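Local coordinates for protein 2-nitropropane dioxygenase (Streptomyces ansochromogenes, PDB 3BW2) that binds FMN and probably catalyses the oxidative denitrification of alkyl nitronates with molecular oxygen, at residues 124-129 / 139-144; 131-136 / 148-153; 17-22 / 68-73; 48-53 / 115-120. All blocks are in the same frame, centred on the assembly; numbering follows the deposited sequence.

How the contacts relate
The four contacts lie within the TIM barrel, on strands 65-70, 125-129 and 147-152 of its parallel sheet and on the loops and helices around them. Contacts 1 and 2, with centres about 10 Å apart, interlace along the chain and share helix 135-143; both join elements of one beta-alpha-beta unit. Contacts 3 and 4 also interlace, but earlier in the chain, with strand 65-70 following helix 47-60. Contact 4 lies in the outer helical layer, about 13 Å from contact 1 and about 19 Å from contact 2, centre to centre. Contacts 1 and 3 lie on neighbouring strands and both reach the FMN. Val69 of contact 3 packs outward on Leu118 of contact 4.

Contact 1 (124-129 / 139-144); sequences PVVSFH and ARLRRA. With FMN (flavin mononucleotide), chain B.
Val126 and Phe128 of strand 125-129 meet Leu141 of helix 135-143 in a small, buried, purely hydrophobic contact between the barrel wall and the helix that follows it. One methyl of the leucine does the work: Leu141 CD1 comes up to the outer edge of the Phe128 ring, 3.7 Å from Phe128 CZ and in the plane of the ring. The two side chains approach from opposite directions. In Phe128, CG lies anti to the carbonyl carbon (chi1 -62°), which carries the ring away from the strand toward the helix. Val126 CG1 adds a looser touch, 4.4 Å from Leu141 CD1. Leu119 of helix 111-120 also packs on Leu141, while Arg142 turns to a salt bridge with Asp167.

The next residue of the strand faces the cofactor instead. FMN O2 lies over one face of the tilted His129 imidazole, 3.1 Å from His129 CD2, with FMN C2 over the rim. Replacing the imidazole with an alanine here is likely to leave FMN O2 without the ring face it now lies over, opening a gap there. The helix packing thus belongs to the beta-alpha-beta unit of strand 125-129, helix 135-143 and strand 147-152 in the TIM barrel, with the FMN site at the C-terminal end of the first strand.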
# COMPACT_ATOMS: atom_id res chain seq x y z
N PRO A 124 6.31 4.99 -30.65
CA PRO A 124 5.34 5.89 -30.03
C PRO A 124 5.60 6.30 -28.58
O PRO A 124 5.48 7.47 -28.23
CB PRO A 124 4.02 5.14 -30.18
CG PRO A 124 4.23 4.34 -31.43
CD PRO A 124 5.63 3.81 -31.22
N VAL A 125 5.96 5.33 -27.75
CA VAL A 125 6.20 5.59 -26.33
C VAL A 125 7.42 4.86 -25.80
O VAL A 125 7.67 3.71 -26.16
CB VAL A 125 4.98 5.14 -25.48
CG1 VAL A 125 5.21 5.46 -24.01
CG2 VAL A 125 3.70 5.80 -26.00
N VAL A 126 8.19 5.54 -24.95
CA VAL A 126 9.37 4.94 -24.32
C VAL A 126 9.29 5.25 -22.84
O VAL A 126 9.03 6.39 -22.45
CB VAL A 126 10.69 5.52 -24.89
CG1 VAL A 126 11.87 5.02 -24.05
CG2 VAL A 126 10.87 5.09 -26.33
N SER A 127 9.50 4.24 -22.00
CA SER A 127 9.47 4.45 -20.56
C SER A 127 10.82 4.03 -19.98
O SER A 127 11.53 3.23 -20.58
CB SER A 127 8.33 3.66 -19.90
OG SER A 127 8.53 2.26 -20.01
N PHE A 128 11.17 4.60 -18.83
CA PHE A 128 12.45 4.30 -18.20
C PHE A 128 12.23 3.79 -16.78
O PHE A 128 11.32 4.23 -16.09
CB PHE A 128 13.31 5.57 -18.15
CG PHE A 128 13.65 6.12 -19.50
CD1 PHE A 128 14.84 5.78 -20.13
CD2 PHE A 128 12.78 6.98 -20.16
CE1 PHE A 128 15.16 6.28 -21.39
CE2 PHE A 128 13.08 7.49 -21.42
CZ PHE A 128 14.28 7.13 -22.04
N HIS A 129 13.08 2.86 -16.36
CA HIS A 129 12.98 2.29 -15.02
C HIS A 129 14.34 2.39 -14.33
O HIS A 129 15.38 2.38 -14.98
CB HIS A 129 12.55 0.82 -15.11
CG HIS A 129 11.70 0.37 -13.96
ND1 HIS A 129 12.08 -0.64 -13.10
CD2 HIS A 129 10.49 0.79 -13.53
CE1 HIS A 129 11.14 -0.83 -12.19
NE2 HIS A 129 10.16 0.03 -12.43
N ALA A 139 14.53 15.33 -24.26
CA ALA A 139 14.34 16.31 -25.32
C ALA A 139 14.52 15.72 -26.72
O ALA A 139 13.72 15.98 -27.62
CB ALA A 139 15.31 17.48 -25.13
N ARG A 140 15.55 14.91 -26.90
CA ARG A 140 15.78 14.32 -28.21
C ARG A 140 14.65 13.36 -28.59
O ARG A 140 14.22 13.34 -29.75
CB ARG A 140 17.13 13.59 -28.24
CG ARG A 140 17.58 13.26 -29.66
CD ARG A 140 19.09 13.04 -29.73
NE ARG A 140 19.82 14.19 -29.21
CZ ARG A 140 21.15 14.29 -29.20
NH1 ARG A 140 21.89 13.30 -29.70
NH2 ARG A 140 21.73 15.37 -28.70
N LEU A 141 14.17 12.58 -27.63
CA LEU A 141 13.07 11.65 -27.92
C LEU A 141 11.81 12.44 -28.25
O LEU A 141 11.05 12.07 -29.15
CB LEU A 141 12.81 10.73 -26.71
CG LEU A 141 13.80 9.58 -26.55
CD1 LEU A 141 13.58 8.89 -25.21
CD2 LEU A 141 13.62 8.59 -27.70
N ARG A 142 11.60 13.54 -27.53
CA ARG A 142 10.44 14.38 -27.77
C ARG A 142 10.48 14.92 -29.20
O ARG A 142 9.48 14.90 -29.91
CB ARG A 142 10.42 15.55 -26.79
CG ARG A 142 9.31 16.56 -27.04
CD ARG A 142 9.34 17.68 -26.00
NE ARG A 142 9.15 17.17 -24.65
CZ ARG A 142 8.03 16.60 -24.22
NH1 ARG A 142 7.00 16.48 -25.05
NH2 ARG A 142 7.94 16.15 -22.98
N ARG A 143 11.65 15.39 -29.63
CA ARG A 143 11.80 15.92 -30.98
C ARG A 143 11.52 14.85 -32.01
O ARG A 143 10.98 15.14 -33.08
CB ARG A 143 13.21 16.47 -31.20
CG ARG A 143 13.59 17.63 -30.29
CD ARG A 143 14.66 18.50 -30.94
NE ARG A 143 14.15 19.18 -32.13
CZ ARG A 143 14.88 19.92 -32.95
NH1 ARG A 143 16.18 20.08 -32.72
NH2 ARG A 143 14.32 20.49 -34.01
N ALA A 144 11.87 13.61 -31.70
CA ALA A 144 11.65 12.50 -32.62
C ALA A 144 10.18 12.08 -32.65
O ALA A 144 9.79 11.20 -33.41
CB ALA A 144 12.53 11.31 -32.24
N1 FMN B . 8.69 -2.51 -15.05
C2 FMN B . 9.61 -1.94 -15.94
O2 FMN B . 9.67 -0.72 -16.07
N3 FMN B . 10.45 -2.74 -16.69
C4 FMN B . 10.43 -4.13 -16.61
O4 FMN B . 11.20 -4.81 -17.31
C4A FMN B . 9.49 -4.72 -15.72
N5 FMN B . 9.40 -6.11 -15.61
C5A FMN B . 8.47 -6.72 -14.77
C6 FMN B . 8.39 -8.13 -14.71
C7 FMN B . 7.45 -8.82 -13.87
C7M FMN B . 6.95 -10.15 -14.47
C8 FMN B . 6.56 -7.96 -13.13
C8M FMN B . 5.13 -8.37 -12.76
C9 FMN B . 6.63 -6.53 -13.15
C9A FMN B . 7.59 -5.90 -13.99
N10 FMN B . 7.69 -4.49 -14.07
C10 FMN B . 8.63 -3.89 -14.94
C1' FMN B . 6.91 -3.59 -13.11
C2' FMN B . 5.66 -3.07 -13.87
O2' FMN B . 6.05 -1.94 -14.65
C3' FMN B . 4.52 -2.58 -12.91
O3' FMN B . 5.10 -1.57 -12.09
C4' FMN B . 3.94 -3.68 -12.01
O4' FMN B . 3.69 -4.82 -12.82
C5' FMN B . 2.62 -3.20 -11.34
O5' FMN B . 2.04 -4.22 -10.48
P FMN B . 1.01 -5.41 -10.90
O1P FMN B . 0.44 -4.47 -11.90
O2P FMN B . 0.70 -5.35 -9.42
O3P FMN B . 2.27 -6.16 -11.32

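Contact 2 (131-136 / 148-153); sequences GVPDRE and TLVTAT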
# COMPACT_ATOMS: atom_id res chain seq x y z
N GLY A 131 15.39 5.01 -12.39
CA GLY A 131 15.97 6.34 -12.46
C GLY A 131 15.37 7.24 -13.51
O GLY A 131 14.37 6.90 -14.14
N VAL A 132 16.01 8.39 -13.72
CA VAL A 132 15.56 9.38 -14.68
C VAL A 132 16.66 9.70 -15.69
O VAL A 132 17.82 9.92 -15.31
CB VAL A 132 15.18 10.71 -13.98
CG1 VAL A 132 14.51 11.64 -14.97
CG2 VAL A 132 14.27 10.43 -12.79
N PRO A 133 16.32 9.74 -16.98
CA PRO A 133 17.30 10.04 -18.04
C PRO A 133 17.71 11.52 -18.01
O PRO A 133 16.99 12.35 -17.47
CB PRO A 133 16.54 9.72 -19.32
CG PRO A 133 15.46 8.78 -18.88
CD PRO A 133 15.03 9.34 -17.56
N ASP A 134 18.87 11.82 -18.59
CA ASP A 134 19.34 13.19 -18.69
C ASP A 134 18.24 13.93 -19.44
O ASP A 134 17.58 13.33 -20.29
CB ASP A 134 20.64 13.24 -19.50
CG ASP A 134 21.25 14.62 -19.54
OD1 ASP A 134 20.66 15.54 -20.14
OD2 ASP A 134 22.34 14.79 -18.95
N ARG A 135 18.01 15.20 -19.13
CA ARG A 135 16.95 15.92 -19.81
C ARG A 135 17.21 16.07 -21.30
O ARG A 135 16.30 16.38 -22.06
CB ARG A 135 16.73 17.30 -19.18
CG ARG A 135 17.87 18.25 -19.34
CD ARG A 135 17.58 19.56 -18.62
NE ARG A 135 18.64 20.54 -18.85
CZ ARG A 135 18.70 21.72 -18.25
NH1 ARG A 135 17.76 22.08 -17.38
NH2 ARG A 135 19.70 22.55 -18.52
N GLU A 136 18.45 15.83 -21.73
CA GLU A 136 18.79 15.92 -23.15
C GLU A 136 18.21 14.69 -23.87
O GLU A 136 17.81 14.77 -25.03
CB GLU A 136 20.31 15.95 -23.35
CG GLU A 136 20.97 17.28 -23.04
CD GLU A 136 20.48 18.41 -23.95
OE1 GLU A 136 20.02 18.14 -25.07
OE2 GLU A 136 20.59 19.58 -23.53
N THR A 148 7.48 10.29 -23.55
CA THR A 148 8.33 9.70 -22.54
C THR A 148 7.68 9.54 -21.17
O THR A 148 7.02 10.45 -20.67
CB THR A 148 9.63 10.52 -22.37
OG1 THR A 148 9.30 11.87 -22.04
CG2 THR A 148 10.44 10.50 -23.65
N LEU A 149 7.86 8.36 -20.59
CA LEU A 149 7.33 8.04 -19.27
C LEU A 149 8.46 7.58 -18.37
O LEU A 149 9.43 6.97 -18.83
CB LEU A 149 6.29 6.92 -19.37
CG LEU A 149 4.87 7.24 -19.85
CD1 LEU A 149 4.90 7.92 -21.20
CD2 LEU A 149 4.09 5.94 -19.92
N VAL A 150 8.35 7.88 -17.07
CA VAL A 150 9.35 7.48 -16.09
C VAL A 150 8.67 7.10 -14.78
O VAL A 150 7.75 7.78 -14.32
CB VAL A 150 10.35 8.63 -15.79
CG1 VAL A 150 11.39 8.16 -14.78
CG2 VAL A 150 11.02 9.10 -17.08
N THR A 151 9.12 6.00 -14.17
CA THR A 151 8.55 5.57 -12.90
C THR A 151 9.10 6.36 -11.71
O THR A 151 10.27 6.72 -11.68
CB THR A 151 8.81 4.06 -12.65
OG1 THR A 151 8.02 3.28 -13.55
CG2 THR A 151 8.46 3.69 -11.20
N ALA A 152 8.23 6.61 -10.74
CA ALA A 152 8.58 7.30 -9.51
C ALA A 152 7.84 6.57 -8.39
O ALA A 152 6.72 6.11 -8.60
CB ALA A 152 8.14 8.76 -9.56
N THR A 153 8.46 6.46 -7.22
CA THR A 153 7.81 5.76 -6.11
C THR A 153 7.48 6.69 -4.94
O THR A 153 6.88 6.27 -3.95
CB THR A 153 8.69 4.59 -5.60
OG1 THR A 153 9.91 5.10 -5.06
CG2 THR A 153 9.01 3.62 -6.75
O HOH W 1 12.38 4.42 -12.07
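The carbonyl oxygen of Thr151 takes two hydrogen bonds, one from a water that ties it to Gly131 and one from His183 NE2. The water donates to Thr151 O at 3.1 Å and accepts from Gly131 N, also at 3.1 Å, bridging two backbones that make no direct hydrogen bond to each other. This is the crossover of a beta-alpha-beta unit of the TIM barrel: residues 131-134 lead from strand 125-129 into helix 135-143, and Gly131, Val132 and Pro133 lie against the next strand, 147-152.

Val150 is the hub of the packing, its two methyls serving different partners. With CG1 anti to the backbone N (chi1 -179°), that branch faces Val132, whose CG2 is 4.2 Å from Val150 CG1; these two valines cross at about a right angle. The other branch, Val150 CG2, points at Pro133 CD, 4.0 Å away. Pro133 also packs on Phe128 of the preceding strand and on Met71, so the loop is wedged between neighbouring strand ends, while Val161 of helix 155-163 approaches Val150 as well. Gly131 has backbone angles (phi 138°, psi -171°) at which a side chain would collide with the preceding carbonyl oxygen.

Beyond the loop, Asp134 occupies the N-cap of the helix and accepts from Glu136 N at 2.7 Å, through the anti lone pair of OD1. The closest approach between loop and strand is that of Gly131 O to Val150 CG1, 3.3 Å.

Contact 3 (17-22 / 68-73); sequences PMAGGV and NVFMPQ. With FMN (flavin mononucleotide), chain B.
Pro17, in the loop after strand 13-15, passes Asn68 at the end of strand 65-70 with CA atoms 6.2 Å apart and no hydrogen bond between the two segments. Pro17 CG rests 3.4 Å from Asn68 CB, the two side chains crossing at about a right angle. The loop then runs beneath one face of the flavin. Met18 lays CB and CG against C5A and C6, and its extended chi2 (-178°) brings SD near the ring methyls C7M and C8M. Ala19 N donates to FMN N5 at 3.3 Å and more weakly to O4.

In Asn68, CG anti to the backbone N (chi1 171°) carries the amide to the pyrimidine edge, where OD1 accepts from FMN N3 at 2.9 Å while ND2 is hydrogen-bonded to Ser127 OG. A leucine here would probably leave the flavin N3-H and the Ser127 hydroxyl without these mates. Phe70 turns its ring edge to the same end of the flavin, with CZ 3.3 Å from FMN O4, and Ala19 CB lies obliquely to that ring. Loop and strand end together form part of the FMN site at the C-terminal mouth of the barrel.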
# COMPACT_ATOMS: atom_id res chain seq x y z
N PRO A 17 5.54 -3.20 -19.13
CA PRO A 17 6.60 -3.92 -19.82
C PRO A 17 7.11 -4.92 -18.78
O PRO A 17 7.26 -4.57 -17.61
CB PRO A 17 7.64 -2.84 -20.10
CG PRO A 17 7.44 -1.89 -18.94
CD PRO A 17 5.93 -1.80 -18.87
N MET A 18 7.34 -6.16 -19.19
CA MET A 18 7.82 -7.17 -18.26
C MET A 18 8.96 -7.95 -18.90
O MET A 18 8.77 -8.67 -19.87
CB MET A 18 6.67 -8.10 -17.86
CG MET A 18 5.55 -7.36 -17.13
SD MET A 18 4.17 -8.39 -16.56
CE MET A 18 3.08 -8.33 -18.01
N ALA A 19 10.16 -7.76 -18.36
CA ALA A 19 11.36 -8.41 -18.89
C ALA A 19 11.38 -9.89 -18.58
O ALA A 19 10.45 -10.42 -17.97
CB ALA A 19 12.61 -7.74 -18.33
N GLY A 20 12.44 -10.56 -19.01
CA GLY A 20 12.55 -11.99 -18.75
C GLY A 20 11.72 -12.83 -19.70
O GLY A 20 11.36 -13.97 -19.37
N GLY A 21 11.39 -12.28 -20.86
CA GLY A 21 10.61 -13.01 -21.84
C GLY A 21 9.12 -13.04 -21.60
O GLY A 21 8.40 -13.83 -22.22
N VAL A 22 8.63 -12.20 -20.70
CA VAL A 22 7.20 -12.17 -20.41
C VAL A 22 6.41 -11.39 -21.46
O VAL A 22 5.51 -11.94 -22.11
CB VAL A 22 6.94 -11.57 -19.01
CG1 VAL A 22 5.44 -11.37 -18.80
CG2 VAL A 22 7.51 -12.49 -17.94
N ASN A 68 10.27 -0.19 -23.00
CA ASN A 68 10.83 0.22 -21.71
C ASN A 68 12.32 -0.09 -21.63
O ASN A 68 12.76 -1.15 -22.06
CB ASN A 68 10.06 -0.49 -20.59
CG ASN A 68 10.69 -0.31 -19.22
OD1 ASN A 68 11.51 -1.12 -18.79
ND2 ASN A 68 10.31 0.76 -18.53
N VAL A 69 13.10 0.84 -21.10
CA VAL A 69 14.54 0.62 -20.97
C VAL A 69 15.02 0.89 -19.55
O VAL A 69 14.45 1.72 -18.83
CB VAL A 69 15.34 1.51 -21.96
CG1 VAL A 69 14.83 1.32 -23.38
CG2 VAL A 69 15.26 2.95 -21.55
N PHE A 70 16.05 0.16 -19.13
CA PHE A 70 16.61 0.32 -17.79
C PHE A 70 17.72 1.36 -17.79
O PHE A 70 18.53 1.41 -18.72
CB PHE A 70 17.19 -0.99 -17.27
CG PHE A 70 16.18 -2.09 -17.10
CD1 PHE A 70 14.81 -1.82 -17.03
CD2 PHE A 70 16.60 -3.41 -16.93
CE1 PHE A 70 13.89 -2.83 -16.81
CE2 PHE A 70 15.68 -4.44 -16.71
CZ PHE A 70 14.32 -4.15 -16.64
N MET A 71 17.75 2.19 -16.75
CA MET A 71 18.78 3.21 -16.63
C MET A 71 20.07 2.52 -16.20
O MET A 71 20.04 1.56 -15.43
CB MET A 71 18.40 4.23 -15.55
CG MET A 71 17.18 5.07 -15.86
SD MET A 71 17.42 6.04 -17.36
CE MET A 71 18.86 6.99 -16.92
N PRO A 72 21.22 3.00 -16.71
CA PRO A 72 22.49 2.38 -16.33
C PRO A 72 22.64 2.53 -14.82
O PRO A 72 22.18 3.51 -14.24
CB PRO A 72 23.52 3.21 -17.09
CG PRO A 72 22.78 3.61 -18.33
CD PRO A 72 21.41 3.99 -17.78
N GLN A 73 23.29 1.56 -14.18
CA GLN A 73 23.49 1.62 -12.74
C GLN A 73 24.97 1.78 -12.42
O GLN A 73 25.82 1.13 -13.01
CB GLN A 73 22.95 0.34 -12.08
CG GLN A 73 21.47 0.08 -12.31
CD GLN A 73 20.59 1.23 -11.87
OE1 GLN A 73 20.07 1.99 -12.70
NE2 GLN A 73 20.41 1.38 -10.56
N1 FMN B . 8.69 -2.51 -15.05
C2 FMN B . 9.61 -1.94 -15.94
O2 FMN B . 9.67 -0.72 -16.07
N3 FMN B . 10.45 -2.74 -16.69
C4 FMN B . 10.43 -4.13 -16.61
O4 FMN B . 11.20 -4.81 -17.31
C4A FMN B . 9.49 -4.72 -15.72
N5 FMN B . 9.40 -6.11 -15.61
C5A FMN B . 8.47 -6.72 -14.77
C6 FMN B . 8.39 -8.13 -14.71
C7 FMN B . 7.45 -8.82 -13.87
C7M FMN B . 6.95 -10.15 -14.47
C8 FMN B . 6.56 -7.96 -13.13
C8M FMN B . 5.13 -8.37 -12.76
C9 FMN B . 6.63 -6.53 -13.15
C9A FMN B . 7.59 -5.90 -13.99
N10 FMN B . 7.69 -4.49 -14.07
C10 FMN B . 8.63 -3.89 -14.94
C1' FMN B . 6.91 -3.59 -13.11
C2' FMN B . 5.66 -3.07 -13.87
O2' FMN B . 6.05 -1.94 -14.65
C3' FMN B . 4.52 -2.58 -12.91
O3' FMN B . 5.10 -1.57 -12.09
C4' FMN B . 3.94 -3.68 -12.01
O4' FMN B . 3.69 -4.82 -12.82
C5' FMN B . 2.62 -3.20 -11.34
O5' FMN B . 2.04 -4.22 -10.48
P FMN B . 1.01 -5.41 -10.90
O1P FMN B . 0.44 -4.47 -11.90
O2P FMN B . 0.70 -5.35 -9.42
O3P FMN B . 2.27 -6.16 -11.32

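Contact 4 (48-53 / 115-120); sequences DGMYQE and LAVLLD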
# COMPACT_ATOMS: atom_id res chain seq x y z
N ASP A 48 20.04 -5.08 -30.28
CA ASP A 48 19.55 -5.82 -31.44
C ASP A 48 18.32 -6.64 -31.09
O ASP A 48 17.36 -6.68 -31.86
CB ASP A 48 20.63 -6.76 -31.98
CG ASP A 48 20.15 -7.56 -33.17
OD1 ASP A 48 19.78 -6.94 -34.19
OD2 ASP A 48 20.14 -8.81 -33.09
N GLY A 49 18.35 -7.30 -29.94
CA GLY A 49 17.21 -8.10 -29.52
C GLY A 49 15.98 -7.22 -29.41
O GLY A 49 14.91 -7.57 -29.88
N MET A 50 16.16 -6.05 -28.80
CA MET A 50 15.07 -5.11 -28.65
C MET A 50 14.56 -4.70 -30.03
O MET A 50 13.36 -4.69 -30.29
CB MET A 50 15.55 -3.86 -27.90
CG MET A 50 14.52 -2.74 -27.81
SD MET A 50 15.23 -1.19 -27.20
CE MET A 50 15.66 -0.40 -28.74
N TYR A 51 15.49 -4.37 -30.92
CA TYR A 51 15.11 -3.93 -32.26
C TYR A 51 14.30 -4.98 -33.02
O TYR A 51 13.35 -4.63 -33.71
CB TYR A 51 16.35 -3.54 -33.06
CG TYR A 51 16.04 -2.70 -34.28
CD1 TYR A 51 14.99 -1.78 -34.27
CD2 TYR A 51 16.82 -2.79 -35.43
CE1 TYR A 51 14.73 -0.96 -35.37
CE2 TYR A 51 16.56 -1.98 -36.55
CZ TYR A 51 15.52 -1.06 -36.51
OH TYR A 51 15.28 -0.24 -37.59
N GLN A 52 14.67 -6.25 -32.88
CA GLN A 52 13.95 -7.31 -33.57
C GLN A 52 12.50 -7.39 -33.09
O GLN A 52 11.59 -7.61 -33.88
CB GLN A 52 14.64 -8.66 -33.37
CG GLN A 52 16.06 -8.72 -33.90
CD GLN A 52 16.19 -8.17 -35.31
OE1 GLN A 52 15.49 -8.62 -36.22
NE2 GLN A 52 17.08 -7.20 -35.49
N GLU A 53 12.28 -7.22 -31.79
CA GLU A 53 10.92 -7.27 -31.26
C GLU A 53 10.11 -6.08 -31.76
O GLU A 53 8.93 -6.21 -32.09
CB GLU A 53 10.92 -7.30 -29.73
CG GLU A 53 11.46 -8.57 -29.12
CD GLU A 53 10.96 -8.77 -27.70
OE1 GLU A 53 10.94 -7.78 -26.93
OE2 GLU A 53 10.60 -9.91 -27.34
N LEU A 115 19.26 3.55 -27.12
CA LEU A 115 18.81 4.91 -27.40
C LEU A 115 19.05 5.25 -28.87
O LEU A 115 18.25 5.94 -29.50
CB LEU A 115 19.55 5.93 -26.52
CG LEU A 115 19.13 6.05 -25.06
CD1 LEU A 115 19.94 7.14 -24.38
CD2 LEU A 115 17.64 6.38 -24.98
N ALA A 116 20.17 4.76 -29.41
CA ALA A 116 20.50 5.01 -30.80
C ALA A 116 19.40 4.42 -31.68
O ALA A 116 18.94 5.04 -32.64
CB ALA A 116 21.85 4.37 -31.14
N VAL A 117 18.97 3.21 -31.34
CA VAL A 117 17.91 2.54 -32.08
C VAL A 117 16.58 3.29 -31.97
O VAL A 117 15.91 3.53 -32.97
CB VAL A 117 17.72 1.09 -31.58
CG1 VAL A 117 16.44 0.50 -32.17
CG2 VAL A 117 18.91 0.24 -31.98
N LEU A 118 16.22 3.66 -30.75
CA LEU A 118 14.96 4.36 -30.50
C LEU A 118 14.91 5.75 -31.12
O LEU A 118 13.84 6.27 -31.41
CB LEU A 118 14.70 4.43 -28.99
CG LEU A 118 14.50 3.04 -28.37
CD1 LEU A 118 14.58 3.12 -26.85
CD2 LEU A 118 13.16 2.48 -28.82
N LEU A 119 16.08 6.36 -31.31
CA LEU A 119 16.14 7.68 -31.91
C LEU A 119 16.24 7.60 -33.43
O LEU A 119 15.75 8.48 -34.14
CB LEU A 119 17.34 8.46 -31.36
CG LEU A 119 17.16 9.00 -29.93
CD1 LEU A 119 18.48 9.57 -29.42
CD2 LEU A 119 16.06 10.06 -29.92
N ASP A 120 16.85 6.53 -33.93
CA ASP A 120 16.99 6.37 -35.37
C ASP A 120 15.70 5.87 -36.03
O ASP A 120 15.43 6.17 -37.20
CB ASP A 120 18.13 5.42 -35.69
CG ASP A 120 18.36 5.26 -37.17
OD1 ASP A 120 18.68 6.27 -37.84
OD2 ASP A 120 18.22 4.12 -37.68
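In the outer helical layer of the TIM barrel, helices 47-60 and 111-120 meet through Met50, Tyr51, Val117 and Leu118. Their short segments run in roughly the same direction, 30° apart, with a closest axis approach of 10.1 Å, and no hydrogen bond passes between them. Tyr51 and Val117 are the closest backbone pair, with CA atoms 7.1 Å apart.

Toward 115-120, Met50 uses a single atom, the terminal methyl. Its CG is anti to the backbone N (chi1 174°), and the chain stays extended until it bends at the thioether, which sets CE between two residues of the facing helix. Met50 CE is 3.6 Å from Val117 CG1, in a tip-to-tip approach, and also 3.6 Å from Leu118 CG, where the side chains cross at about a right angle. On their inner side these groups reach the sheet, Met50 packing on Val67 and Leu118 on Val69 of strand 65-70.

Val117 CG1 has a second neighbour. It sits 3.4 Å from Tyr51 CD1, approaching the tyrosine ring obliquely, so that one valine methyl touches both Met50 and Tyr51. The phenol end continues past the valine to Asp121, whose OD2 is hydrogen-bonded to Tyr51 OH; this fixes the far end of the ring just beyond helix 111-120. On the first helix, Gln52 NE2 makes a weak bond back to Asp48 OD1, one turn earlier. Hydrophobic packing between neighbouring, roughly parallel helices, with a strand beneath the two, is typical of the outer layer of a beta/alpha barrel.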